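PDB 1ON3: methylmalonyl-CoA carboxyltransferase 12S subunit from Propionibacterium freudenreichii, which catalyses the transfer of the carboxyl group of methylmalonyl-CoA to the biotin of the 1.3S subunit, forming propanoyl-CoA, as the hexameric core of transcarboxylase. Local coordinates for residues Ala425-Ala430 and Gln485-Ile490; Ala172-Pro177 and Ala198-Thr203; Asn52-His57 and Gly90-Arg95; Glu261-Val266 and Gly325-Ile330; Ser336-Cys341 and Gly372-Val377. All blocks are in the same frame, centred on the assembly; numbering follows the deposited sequence. Where two conformers were deposited one is given.

The five contacts follow one another along the chain in the order interaction 3, 2, 4, 5 and 1. Interactions 3 and 2 reach one mixed sheet, through strands 85-92 and 170-175, and their centres are about 25 Å apart. Interactions 4 and 1 reach a second sheet with the same succession of strand directions, as expected of a duplicated domain; their centres lie about 22 Å apart. Interaction 5 joins the loops that follow two neighbouring strands of this second sheet. Interactions 1 and 2 fall on opposite sides of the chain's centre, about 44 Å between centres. Residues of interactions 2 and 5 meet across a subunit interface, so the hexamer brings the two halves of different chains together at bound methylmalonic acid.

Interaction 1: Ala425-Ala430 and Gln485-Ile490; sequences ADAVYA and QVDDVI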
# COMPACT_ATOMS: atom_id res chain seq x y z
N ALA E 425 17.04 -11.91 -18.93
CA ALA E 425 17.95 -10.97 -19.58
C ALA E 425 17.05 -10.07 -20.42
O ALA E 425 16.19 -10.57 -21.16
CB ALA E 425 18.96 -11.69 -20.47
N ASP E 426 17.23 -8.76 -20.31
CA ASP E 426 16.42 -7.82 -21.08
C ASP E 426 16.90 -7.69 -22.52
O ASP E 426 16.11 -7.42 -23.42
CB ASP E 426 16.42 -6.46 -20.40
CG ASP E 426 15.82 -6.53 -19.02
OD1 ASP E 426 14.60 -6.72 -18.92
OD2 ASP E 426 16.58 -6.40 -18.05
N ALA E 427 18.20 -7.86 -22.72
CA ALA E 427 18.78 -7.79 -24.07
C ALA E 427 19.90 -8.82 -24.15
O ALA E 427 20.71 -8.92 -23.23
CB ALA E 427 19.34 -6.39 -24.35
N VAL E 428 19.93 -9.58 -25.24
CA VAL E 428 20.98 -10.58 -25.40
C VAL E 428 21.59 -10.45 -26.80
O VAL E 428 20.87 -10.38 -27.79
CB VAL E 428 20.43 -12.01 -25.23
CG1 VAL E 428 21.55 -13.00 -25.32
CG2 VAL E 428 19.72 -12.15 -23.86
N TYR E 429 22.92 -10.40 -26.87
CA TYR E 429 23.57 -10.29 -28.18
C TYR E 429 24.57 -11.42 -28.36
O TYR E 429 25.22 -11.84 -27.41
CB TYR E 429 24.32 -8.97 -28.33
CG TYR E 429 23.46 -7.77 -28.05
CD1 TYR E 429 23.51 -7.15 -26.81
CD2 TYR E 429 22.55 -7.30 -29.00
CE1 TYR E 429 22.65 -6.09 -26.50
CE2 TYR E 429 21.68 -6.23 -28.69
CZ TYR E 429 21.74 -5.64 -27.44
OH TYR E 429 20.88 -4.63 -27.08
N ALA E 430 24.68 -11.89 -29.60
CA ALA E 430 25.63 -12.95 -29.92
C ALA E 430 26.72 -12.43 -30.85
O ALA E 430 26.43 -11.73 -31.83
CB ALA E 430 24.89 -14.11 -30.60
N GLN E 485 16.49 -16.32 -29.17
CA GLN E 485 17.28 -16.41 -27.94
C GLN E 485 18.26 -15.25 -27.83
O GLN E 485 18.79 -14.99 -26.75
CB GLN E 485 17.96 -17.78 -27.86
CG GLN E 485 16.90 -18.88 -27.68
CD GLN E 485 17.46 -20.24 -27.34
OE1 GLN E 485 18.48 -20.34 -26.67
NE2 GLN E 485 16.78 -21.29 -27.78
N VAL E 486 18.50 -14.57 -28.94
CA VAL E 486 19.35 -13.38 -28.93
C VAL E 486 18.63 -12.30 -29.74
O VAL E 486 17.91 -12.61 -30.69
CB VAL E 486 20.78 -13.61 -29.54
CG1 VAL E 486 21.52 -14.68 -28.74
CG2 VAL E 486 20.69 -13.97 -31.01
N ASP E 487 18.78 -11.04 -29.32
CA ASP E 487 18.16 -9.92 -30.02
C ASP E 487 18.73 -9.78 -31.43
O ASP E 487 18.02 -9.42 -32.37
CB ASP E 487 18.46 -8.59 -29.31
CG ASP E 487 17.77 -8.43 -27.97
OD1 ASP E 487 17.58 -9.44 -27.26
OD2 ASP E 487 17.45 -7.27 -27.61
N ASP E 488 20.02 -10.05 -31.56
CA ASP E 488 20.71 -9.85 -32.83
C ASP E 488 22.09 -10.50 -32.79
O ASP E 488 22.57 -10.87 -31.71
CB ASP E 488 20.87 -8.33 -33.00
CG ASP E 488 21.33 -7.93 -34.39
OD1 ASP E 488 21.70 -6.75 -34.56
OD2 ASP E 488 21.30 -8.76 -35.32
N VAL E 489 22.70 -10.68 -33.96
CA VAL E 489 24.06 -11.22 -34.05
C VAL E 489 24.83 -9.94 -34.38
O VAL E 489 24.46 -9.22 -35.30
CB VAL E 489 24.21 -12.25 -35.18
CG1 VAL E 489 25.65 -12.78 -35.22
CG2 VAL E 489 23.23 -13.40 -34.97
N ILE E 490 25.88 -9.66 -33.62
CA ILE E 490 26.61 -8.41 -33.81
C ILE E 490 28.08 -8.50 -34.17
O ILE E 490 28.73 -9.50 -33.93
CB ILE E 490 26.54 -7.54 -32.52
CG1 ILE E 490 27.27 -8.23 -31.36
CG2 ILE E 490 25.09 -7.28 -32.13
CD1 ILE E 490 27.40 -7.38 -30.09
O HOH W 1 15.73 -6.29 -26.05
O HOH W 2 18.57 -4.99 -28.38
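Val428 and Ala430 of strand 427-430 pair in parallel fashion with residues 487-490, forming the edge pairing of the second crotonase-type sheet, where strand 488-489 is outermost within this chain. Asp487 N donates to Val428 O at 2.7 Å, Ala430 N to Asp488 O at 3.2 Å, and Ile490 N to Ala430 O at 2.8 Å. The two segments run 59° apart, so the pairing is short, and it is closest in register at Ala430 and Val489.

Where the ladder gives out, a side chain takes over. The carboxylate of Asp487 reaches Val428 N with OD1 at 3.1 Å, the N-H pointing almost straight at the oxygen (171°) but arriving from above the carboxylate plane. Aspartate suits the place because its short side chain carries an acceptor that can reach Val428 N and a charge that meets Arg421 in a salt bridge, also through OD1; CG anti to the carbonyl carbon (chi1 -70°) places it there. OD2 receives two waters, one bound to Asp426 O and the other to Tyr429 OH. These partners would be expected to favour the charged form. Outside, Asp488 OD2 makes a salt bridge to Arg23 of a neighbouring subunit.

The apolar side chains fill both faces of the pairing. Tyr429 and Ile490 touch through CB and CD1 at 3.9 Å, beside helix 495-505, and Asp488 CB lies at the edge of the tyrosine ring. On the other face the small Ala430 leaves room for Val486, whose CG1 is 3.9 Å from Ala430 CB and 3.8 Å from Val428 CG1, the two valines crossing at about a right angle.

Interaction 2: Ala172-Pro177 and Ala198-Thr203; sequences AIIAGP and AHMFIT. With DXX (methylmalonic acid), chain U.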
# COMPACT_ATOMS: atom_id res chain seq x y z
N ALA E 172 33.18 -3.36 5.27
CA ALA E 172 34.02 -3.68 6.41
C ALA E 172 35.48 -3.63 5.99
O ALA E 172 35.84 -4.11 4.91
CB ALA E 172 33.68 -5.07 6.92
N ILE E 173 36.31 -3.02 6.83
CA ILE E 173 37.74 -2.97 6.56
C ILE E 173 38.44 -3.61 7.76
O ILE E 173 38.38 -3.06 8.86
CB ILE E 173 38.27 -1.52 6.40
CG1 ILE E 173 37.53 -0.79 5.28
CG2 ILE E 173 39.76 -1.53 6.06
CD1 ILE E 173 36.45 0.16 5.78
N ILE E 174 39.04 -4.78 7.55
CA ILE E 174 39.75 -5.47 8.63
C ILE E 174 41.18 -4.96 8.54
O ILE E 174 41.88 -5.23 7.56
CB ILE E 174 39.78 -7.01 8.44
CG1 ILE E 174 38.46 -7.52 7.86
CG2 ILE E 174 40.11 -7.67 9.79
CD1 ILE E 174 37.27 -7.27 8.71
N ALA E 175 41.62 -4.25 9.57
CA ALA E 175 42.95 -3.66 9.57
C ALA E 175 43.81 -4.05 10.77
O ALA E 175 44.76 -3.34 11.12
CB ALA E 175 42.82 -2.14 9.49
N GLY E 176 43.45 -5.17 11.38
CA GLY E 176 44.18 -5.69 12.52
C GLY E 176 43.56 -7.03 12.82
O GLY E 176 42.98 -7.66 11.92
N PRO E 177 43.65 -7.52 14.07
CA PRO E 177 43.05 -8.81 14.37
C PRO E 177 41.53 -8.71 14.35
O PRO E 177 40.97 -7.62 14.47
CB PRO E 177 43.55 -9.11 15.79
CG PRO E 177 44.82 -8.36 15.88
CD PRO E 177 44.51 -7.07 15.18
N ALA E 198 46.27 -7.59 8.73
CA ALA E 198 45.11 -8.15 9.43
C ALA E 198 45.04 -9.66 9.46
O ALA E 198 45.69 -10.35 8.67
CB ALA E 198 43.82 -7.58 8.82
N HIS E 199 44.25 -10.17 10.40
CA HIS E 199 44.00 -11.60 10.52
C HIS E 199 42.56 -11.78 10.99
O HIS E 199 42.04 -10.98 11.77
CB HIS E 199 44.99 -12.26 11.50
CG HIS E 199 46.41 -12.20 11.04
ND1 HIS E 199 47.24 -11.13 11.33
CD2 HIS E 199 47.12 -13.01 10.22
CE1 HIS E 199 48.40 -11.29 10.71
NE2 HIS E 199 48.35 -12.43 10.03
N MET E 200 41.92 -12.82 10.49
CA MET E 200 40.53 -13.09 10.82
C MET E 200 40.32 -14.60 10.89
O MET E 200 40.84 -15.33 10.06
CB MET E 200 39.64 -12.46 9.73
CG MET E 200 38.16 -12.69 9.88
SD MET E 200 37.24 -11.52 8.82
CE MET E 200 37.46 -12.24 7.18
N PHE E 201 39.57 -15.06 11.88
CA PHE E 201 39.29 -16.49 12.02
C PHE E 201 38.27 -16.74 13.12
O PHE E 201 38.10 -15.92 14.03
CB PHE E 201 40.58 -17.27 12.28
CG PHE E 201 41.50 -16.63 13.29
CD1 PHE E 201 41.11 -16.48 14.62
CD2 PHE E 201 42.75 -16.17 12.90
CE1 PHE E 201 41.96 -15.88 15.55
CE2 PHE E 201 43.62 -15.57 13.82
CZ PHE E 201 43.22 -15.43 15.15
N ILE E 202 37.56 -17.85 13.01
CA ILE E 202 36.56 -18.19 14.02
C ILE E 202 37.29 -18.83 15.19
O ILE E 202 37.03 -18.51 16.34
CB ILE E 202 35.49 -19.16 13.46
CG1 ILE E 202 34.58 -18.41 12.47
CG2 ILE E 202 34.66 -19.74 14.60
CD1 ILE E 202 34.08 -17.05 13.00
N THR E 203 38.22 -19.73 14.88
CA THR E 203 39.01 -20.40 15.91
C THR E 203 40.50 -20.11 15.67
O THR E 203 41.00 -20.26 14.55
CB THR E 203 38.77 -21.92 15.90
OG1 THR E 203 37.36 -22.16 15.97
CG2 THR E 203 39.44 -22.58 17.10
C1 DXX U . 37.74 -19.54 20.92
O1 DXX U . 37.79 -19.13 22.17
CA DXX U . 37.94 -18.70 20.05
CB DXX U . 36.67 -18.28 19.66
C DXX U . 39.14 -18.18 19.46
O DXX U . 39.99 -19.07 19.28
O2 DXX U . 39.30 -16.99 19.14
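Gly176 and His199 meet in a buried backbone contact at the corner where strand 170-175 leaves the large first sheet and the chain enters the small parallel pair 177-179 and 199-201, in the crotonase-type fold. His199 N donates to Gly176 O at 3.2 Å, approaching from well above the carbonyl plane. Glycine suits the corner, since a CB would run into the CD of Pro177. Ala198 must also be small: its CB already sits 3.2 Å from Gly176 O and 3.3 Å from Ile174 O. The same methyl meets Ile174 CG2 at 3.8 Å, which the isoleucine presents by setting that branch anti to its backbone N, while its CD1 lies 4.3 Å from Met200 SD. The imidazole of His199 leads away, NE2 hydrogen-bonding to Asp219 OD1.

Further on, the second segment borders the ligand: Ile202 O is 3.3 Å from CB of methylmalonic acid, a ligand hydrogen-bonded to Gly204 N, and Pro177 touches methylmalonyl-CoA. Around the contact, Ile174 rests on Tyr137 of strand 133-139, Met194 of strand 191-195 and Pro186 of helix 184-188, and Met200 packs against Met194 and against Ile385 of a neighbouring subunit.

Interaction 3: Asn52-His57 and Gly90-Arg95; sequences NLLDPH and GTILGR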
# COMPACT_ATOMS: atom_id res chain seq x y z
N ASN E 52 41.62 9.85 7.47
CA ASN E 52 42.10 9.58 6.12
C ASN E 52 40.97 9.22 5.16
O ASN E 52 41.00 9.58 3.98
CB ASN E 52 43.12 8.44 6.16
CG ASN E 52 44.46 8.87 6.73
OD1 ASN E 52 45.29 8.05 7.12
ND2 ASN E 52 44.67 10.17 6.78
N LEU E 53 39.97 8.51 5.67
CA LEU E 53 38.84 8.09 4.84
C LEU E 53 37.84 9.20 4.55
O LEU E 53 37.38 9.35 3.41
CB LEU E 53 38.10 6.94 5.53
CG LEU E 53 36.82 6.46 4.81
CD1 LEU E 53 37.19 5.58 3.60
CD2 LEU E 53 35.96 5.66 5.78
N LEU E 54 37.49 9.98 5.58
CA LEU E 54 36.50 11.04 5.44
C LEU E 54 37.04 12.37 4.93
O LEU E 54 38.23 12.66 5.04
CB LEU E 54 35.82 11.25 6.80
CG LEU E 54 35.25 10.00 7.48
CD1 LEU E 54 34.81 10.32 8.90
CD2 LEU E 54 34.08 9.45 6.66
N ASP E 55 36.15 13.17 4.34
CA ASP E 55 36.54 14.49 3.83
C ASP E 55 37.11 15.29 5.00
O ASP E 55 36.65 15.15 6.14
CB ASP E 55 35.33 15.24 3.25
CG ASP E 55 34.76 14.58 2.02
OD1 ASP E 55 35.54 13.96 1.27
OD2 ASP E 55 33.54 14.69 1.79
N PRO E 56 38.10 16.15 4.73
CA PRO E 56 38.70 16.97 5.80
C PRO E 56 37.67 17.67 6.67
O PRO E 56 36.74 18.31 6.17
CB PRO E 56 39.56 17.96 5.02
CG PRO E 56 40.04 17.14 3.87
CD PRO E 56 38.78 16.38 3.45
N HIS E 57 37.84 17.56 7.98
CA HIS E 57 36.97 18.19 8.97
C HIS E 57 35.48 17.84 8.89
O HIS E 57 34.65 18.55 9.45
CB HIS E 57 37.12 19.71 8.88
CG HIS E 57 38.53 20.18 9.08
ND1 HIS E 57 39.43 20.29 8.04
CD2 HIS E 57 39.22 20.50 10.20
CE1 HIS E 57 40.61 20.65 8.52
NE2 HIS E 57 40.51 20.79 9.83
N GLY E 90 30.16 11.56 8.75
CA GLY E 90 31.08 12.39 7.99
C GLY E 90 30.66 12.36 6.54
O GLY E 90 29.54 11.94 6.25
N THR E 91 31.52 12.82 5.64
CA THR E 91 31.19 12.77 4.22
C THR E 91 32.39 12.24 3.45
O THR E 91 33.53 12.34 3.90
CB THR E 91 30.83 14.17 3.65
OG1 THR E 91 31.96 15.03 3.73
CG2 THR E 91 29.65 14.78 4.41
N ILE E 92 32.12 11.64 2.29
CA ILE E 92 33.18 11.13 1.43
C ILE E 92 32.82 11.73 0.08
O ILE E 92 31.76 11.44 -0.48
CB ILE E 92 33.21 9.59 1.39
CG1 ILE E 92 33.68 9.04 2.75
CG2 ILE E 92 34.14 9.11 0.27
CD1 ILE E 92 33.60 7.51 2.89
N LEU E 93 33.68 12.62 -0.41
CA LEU E 93 33.42 13.33 -1.66
C LEU E 93 32.04 13.97 -1.56
O LEU E 93 31.25 13.91 -2.50
CB LEU E 93 33.52 12.37 -2.85
CG LEU E 93 34.90 12.36 -3.53
CD1 LEU E 93 35.99 12.07 -2.51
CD2 LEU E 93 34.92 11.33 -4.65
N GLY E 94 31.76 14.57 -0.41
CA GLY E 94 30.49 15.24 -0.20
C GLY E 94 29.31 14.35 0.18
O GLY E 94 28.30 14.85 0.65
N ARG E 95 29.45 13.04 -0.01
CA ARG E 95 28.38 12.09 0.31
C ARG E 95 28.34 11.76 1.79
O ARG E 95 29.34 11.34 2.37
CB ARG E 95 28.57 10.79 -0.48
CG ARG E 95 28.49 10.96 -1.99
CD ARG E 95 28.88 9.67 -2.71
NE ARG E 95 28.09 8.54 -2.24
CZ ARG E 95 28.20 7.30 -2.69
NH1 ARG E 95 29.09 7.01 -3.63
NH2 ARG E 95 27.41 6.35 -2.19
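Asp55 clasps residues 91-94, both carboxylate oxygens accepting hydrogen bonds. Leu93 N donates to OD1 at 2.8 Å and Gly94 N to OD2 at 2.8 Å, nearly straight (173°), each meeting the syn lone pair of its oxygen. OD2 takes a second bond on its anti side, from Thr91 OG1 at 2.5 Å; the threonine sets this hydroxyl between its backbone N and carbonyl carbon (chi1 64°), facing the aspartate. Three donors thus fix the carboxylate's rotation and would favour its charged form. An asparagine here would probably leave one of the two turn amides without an acceptor, because its NH2 cannot take their hydrogen.

Those amides belong to a type I' turn, Ile92 to Arg95, which closes the beta hairpin of strands 85-92 and 95-102; Gly94 suits it, as a CB would jam against the preceding carbonyl. One backbone bond accompanies the carboxylate: Asp55 N to Thr91 O at 2.8 Å, just after helix 46-53 ends.

The apolar contacts lie beside it. Ile92 CD1 meets Leu53 CG at 3.9 Å and Ile92 CG1 meets Leu54 CD2 at 4.0 Å, with Leu252 of helix 241-253 also against Ile92. Gly90 leaves space for Leu54 CD1, which a CB there would strike.

Interaction 4: Glu261-Val266 and Gly325-Ile330; sequences EEASFV and GRSVGI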
# COMPACT_ATOMS: atom_id res chain seq x y z
N GLU E 261 17.82 4.62 -4.46
CA GLU E 261 18.50 5.38 -5.52
C GLU E 261 19.44 4.53 -6.39
O GLU E 261 19.85 3.43 -6.01
CB GLU E 261 19.33 6.50 -4.89
CG GLU E 261 18.55 7.48 -4.03
CD GLU E 261 19.41 8.15 -2.96
OE1 GLU E 261 20.64 8.28 -3.16
OE2 GLU E 261 18.85 8.56 -1.92
N GLU E 262 19.79 5.05 -7.56
CA GLU E 262 20.75 4.38 -8.43
C GLU E 262 21.98 5.23 -8.18
O GLU E 262 21.85 6.42 -7.87
CB GLU E 262 20.33 4.45 -9.90
CG GLU E 262 21.28 3.70 -10.82
CD GLU E 262 20.76 3.60 -12.24
OE1 GLU E 262 21.45 2.96 -13.08
OE2 GLU E 262 19.67 4.14 -12.52
N ALA E 263 23.17 4.65 -8.31
CA ALA E 263 24.38 5.42 -8.05
C ALA E 263 24.49 6.63 -8.97
O ALA E 263 24.07 6.59 -10.13
CB ALA E 263 25.61 4.54 -8.21
N SER E 264 25.05 7.72 -8.46
CA SER E 264 25.24 8.91 -9.27
C SER E 264 26.30 8.61 -10.34
O SER E 264 27.27 7.87 -10.09
CB SER E 264 25.69 10.08 -8.39
OG SER E 264 24.73 10.32 -7.38
N PHE E 265 26.10 9.14 -11.54
CA PHE E 265 27.05 8.91 -12.63
C PHE E 265 28.36 9.60 -12.29
O PHE E 265 28.37 10.65 -11.64
CB PHE E 265 26.51 9.48 -13.95
CG PHE E 265 25.33 8.74 -14.51
CD1 PHE E 265 24.68 7.74 -13.78
CD2 PHE E 265 24.84 9.07 -15.77
CE1 PHE E 265 23.58 7.08 -14.31
CE2 PHE E 265 23.73 8.41 -16.30
CZ PHE E 265 23.11 7.42 -15.57
N VAL E 266 29.46 9.03 -12.76
CA VAL E 266 30.80 9.58 -12.51
C VAL E 266 31.61 9.63 -13.82
O VAL E 266 31.63 8.65 -14.57
CB VAL E 266 31.56 8.71 -11.47
CG1 VAL E 266 33.00 9.19 -11.32
CG2 VAL E 266 30.84 8.79 -10.13
N GLY E 325 29.08 6.56 -17.79
CA GLY E 325 29.00 7.08 -16.43
C GLY E 325 28.14 6.32 -15.44
O GLY E 325 28.18 6.61 -14.25
N ARG E 326 27.38 5.34 -15.92
CA ARG E 326 26.49 4.56 -15.06
C ARG E 326 27.19 3.34 -14.47
O ARG E 326 27.83 2.57 -15.20
CB ARG E 326 25.26 4.10 -15.88
CG ARG E 326 24.21 3.30 -15.13
CD ARG E 326 23.34 2.53 -16.13
NE ARG E 326 22.73 3.40 -17.15
CZ ARG E 326 21.72 4.22 -16.90
NH1 ARG E 326 21.20 4.28 -15.68
NH2 ARG E 326 21.25 5.02 -17.85
N SER E 327 27.06 3.15 -13.15
CA SER E 327 27.64 1.99 -12.49
C SER E 327 26.98 0.73 -13.02
O SER E 327 25.76 0.67 -13.15
CB SER E 327 27.41 2.01 -10.96
OG SER E 327 28.14 3.04 -10.31
N VAL E 328 27.80 -0.28 -13.33
CA VAL E 328 27.31 -1.58 -13.78
C VAL E 328 28.17 -2.66 -13.13
O VAL E 328 29.32 -2.41 -12.74
CB VAL E 328 27.39 -1.79 -15.34
CG1 VAL E 328 26.52 -0.76 -16.05
CG2 VAL E 328 28.84 -1.73 -15.81
N GLY E 329 27.61 -3.86 -13.02
CA GLY E 329 28.35 -4.99 -12.48
C GLY E 329 28.55 -5.96 -13.63
O GLY E 329 27.59 -6.35 -14.30
N ILE E 330 29.80 -6.36 -13.87
CA ILE E 330 30.10 -7.27 -14.97
C ILE E 330 30.44 -8.65 -14.44
O ILE E 330 31.22 -8.77 -13.50
CB ILE E 330 31.29 -6.74 -15.82
CG1 ILE E 330 30.88 -5.41 -16.46
CG2 ILE E 330 31.69 -7.77 -16.88
CD1 ILE E 330 31.96 -4.74 -17.24
O HOH W 3 23.78 2.01 -11.85
O HOH W 4 24.92 4.63 -11.88
O HOH W 5 28.68 5.51 -10.64
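Glu262 OE1 is held by Arg326 NH1 at 2.9 Å in a salt bridge, and a water lies within hydrogen-bonding distance of both Glu262 OE1 and Ser327 O, though it cannot serve all the acceptors around it. The bridge lies in the guanidinium plane, but is tilted 34° out of the carboxylate plane on the syn side, the two flat groups lying 31° apart. Glutamate has the length for this because it is fully extended, with CG anti to the backbone N (chi1 -177°), whereas the arginine bends at chi3 to bring NH1 round.

Phe265 lies alongside the same arginine. Arg326 CB makes a CH-pi contact over the ring face, 4.2 Å from the Phe265 centroid, and Phe265 CZ stands over one face of the guanidinium, 3.7 Å from Arg326 CZ, with the planes steeply inclined. A leucine in place of Arg326 would probably leave Glu262 without its countercharge and Phe265 CZ without the flat group beneath it.

One backbone bond and two waters complete the join. Val266 N donates to Gly325 O at 3.1 Å, on a lone pair; Gly325 suits its positive phi, and a CB would crowd Phe265 CB. The waters link Ala263 O to Ser327 N and Ser264 O to Ser327 OG, a hydroxyl also bonded to Phe254 O. Segment 261-266, in the loop after helix 241-253, thus runs across the start of strand 326-333, which pairs with strands 316-323 and 364-370; Val266 touches Arg322 of the former, and Glu262 rests on Pro363 just before the latter.

Interaction 5: Ser336-Cys341 and Gly372-Val377; sequences SVMSGC and GFLPGV
Met338 is the first residue of its segment to touch Leu374, through the thioether: SD lies 4.1 Å from Leu374 CD2, the side chains crossing at about a right angle. A bend at chi3 (-86°) turns CE aside, leaving the sulfur as the atom that meets the leucine. Its long, flexible chain bridges the gap from a loop near the surface.

From Met338 the chain makes a left-handed turn through three residues of positive phi, bonded by Gly340 N to Val337 O at 2.9 Å and Cys341 N to Met338 O at 3.0 Å. Gly340 fits because a CB at its backbone angles would jam against the preceding carbonyl O.

The turn delivers Cys341, the centre of the contact. Its CA makes a CA-H...O contact with Gly372 O at 3.4 Å, and its CB packs 4.0 Å from Leu374 CB and 3.8 Å from Leu374 N. With SG anti to the carbonyl carbon (chi1 -74°), the sulfur comes to rest near Leu374 CA, and a compact side chain suits so close an approach of two backbones. No hydrogen bond joins the segments directly; Leu342, just after the first, bonds Gly372 and Leu374.

Both loops follow strands 326-333 and 364-370, parallel neighbours linked by helix 344-359 in a beta-alpha-beta unit. Phe373 and Pro375 pack on Ile202 and Thr203 of a neighbouring subunit, residues that line the methylmalonic acid pocket, as befits a crotonase-type active site built at a subunit interface.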
# COMPACT_ATOMS: atom_id res chain seq x y z
N SER E 336 40.82 -18.45 -19.89
CA SER E 336 42.21 -18.73 -19.58
C SER E 336 42.44 -19.46 -18.26
O SER E 336 43.58 -19.79 -17.93
CB SER E 336 43.00 -17.42 -19.59
OG SER E 336 42.32 -16.42 -18.85
N VAL E 337 41.37 -19.73 -17.50
CA VAL E 337 41.49 -20.45 -16.23
C VAL E 337 40.46 -21.58 -16.18
O VAL E 337 39.26 -21.33 -16.20
CB VAL E 337 41.27 -19.51 -15.01
CG1 VAL E 337 41.34 -20.31 -13.73
CG2 VAL E 337 42.31 -18.41 -14.99
N MET E 338 40.95 -22.81 -16.12
CA MET E 338 40.09 -23.98 -16.08
C MET E 338 39.08 -23.99 -17.23
O MET E 338 37.93 -24.41 -17.04
CB MET E 338 39.34 -24.03 -14.75
CG MET E 338 40.23 -24.32 -13.54
SD MET E 338 39.25 -24.41 -12.03
CE MET E 338 39.20 -22.71 -11.61
N SER E 339 39.51 -23.54 -18.40
CA SER E 339 38.68 -23.49 -19.61
C SER E 339 37.42 -22.63 -19.44
O SER E 339 36.47 -22.73 -20.23
CB SER E 339 38.27 -24.90 -20.04
OG SER E 339 39.40 -25.69 -20.36
N GLY E 340 37.41 -21.78 -18.43
CA GLY E 340 36.23 -20.96 -18.22
C GLY E 340 35.07 -21.72 -17.59
O GLY E 340 33.96 -21.20 -17.51
N CYS E 341 35.32 -22.95 -17.15
CA CYS E 341 34.28 -23.74 -16.50
C CYS E 341 33.78 -23.05 -15.23
O CYS E 341 34.55 -22.39 -14.54
CB CYS E 341 34.81 -25.11 -16.08
SG CYS E 341 35.08 -26.29 -17.42
N GLY E 372 30.65 -25.36 -19.73
CA GLY E 372 29.88 -26.17 -18.81
C GLY E 372 30.43 -26.02 -17.40
O GLY E 372 31.25 -25.12 -17.15
N PHE E 373 29.98 -26.87 -16.48
CA PHE E 373 30.51 -26.84 -15.12
C PHE E 373 31.73 -27.77 -15.10
O PHE E 373 31.86 -28.67 -15.93
CB PHE E 373 29.45 -27.28 -14.10
CG PHE E 373 28.34 -26.28 -13.92
CD1 PHE E 373 27.21 -26.32 -14.73
CD2 PHE E 373 28.44 -25.27 -12.97
CE1 PHE E 373 26.20 -25.37 -14.60
CE2 PHE E 373 27.44 -24.31 -12.83
CZ PHE E 373 26.32 -24.36 -13.65
N LEU E 374 32.62 -27.52 -14.15
CA LEU E 374 33.84 -28.30 -14.01
C LEU E 374 33.60 -29.74 -13.58
O LEU E 374 33.03 -30.00 -12.52
CB LEU E 374 34.74 -27.61 -13.00
CG LEU E 374 36.07 -28.28 -12.65
CD1 LEU E 374 37.01 -28.19 -13.86
CD2 LEU E 374 36.68 -27.57 -11.44
N PRO E 375 34.05 -30.71 -14.40
CA PRO E 375 33.89 -32.13 -14.09
C PRO E 375 34.78 -32.56 -12.93
O PRO E 375 35.92 -32.11 -12.82
CB PRO E 375 34.31 -32.82 -15.39
CG PRO E 375 33.99 -31.79 -16.45
CD PRO E 375 34.49 -30.53 -15.79
N GLY E 376 34.26 -33.43 -12.07
CA GLY E 376 35.06 -33.90 -10.96
C GLY E 376 34.23 -34.45 -9.82
O GLY E 376 33.21 -33.88 -9.45
N VAL E 377 34.68 -35.58 -9.26
CA VAL E 377 33.97 -36.18 -8.15
C VAL E 377 33.75 -35.15 -7.03
O VAL E 377 32.63 -34.99 -6.55
CB VAL E 377 34.73 -37.37 -7.57
CG1 VAL E 377 34.00 -37.90 -6.32
CG2 VAL E 377 34.86 -38.47 -8.62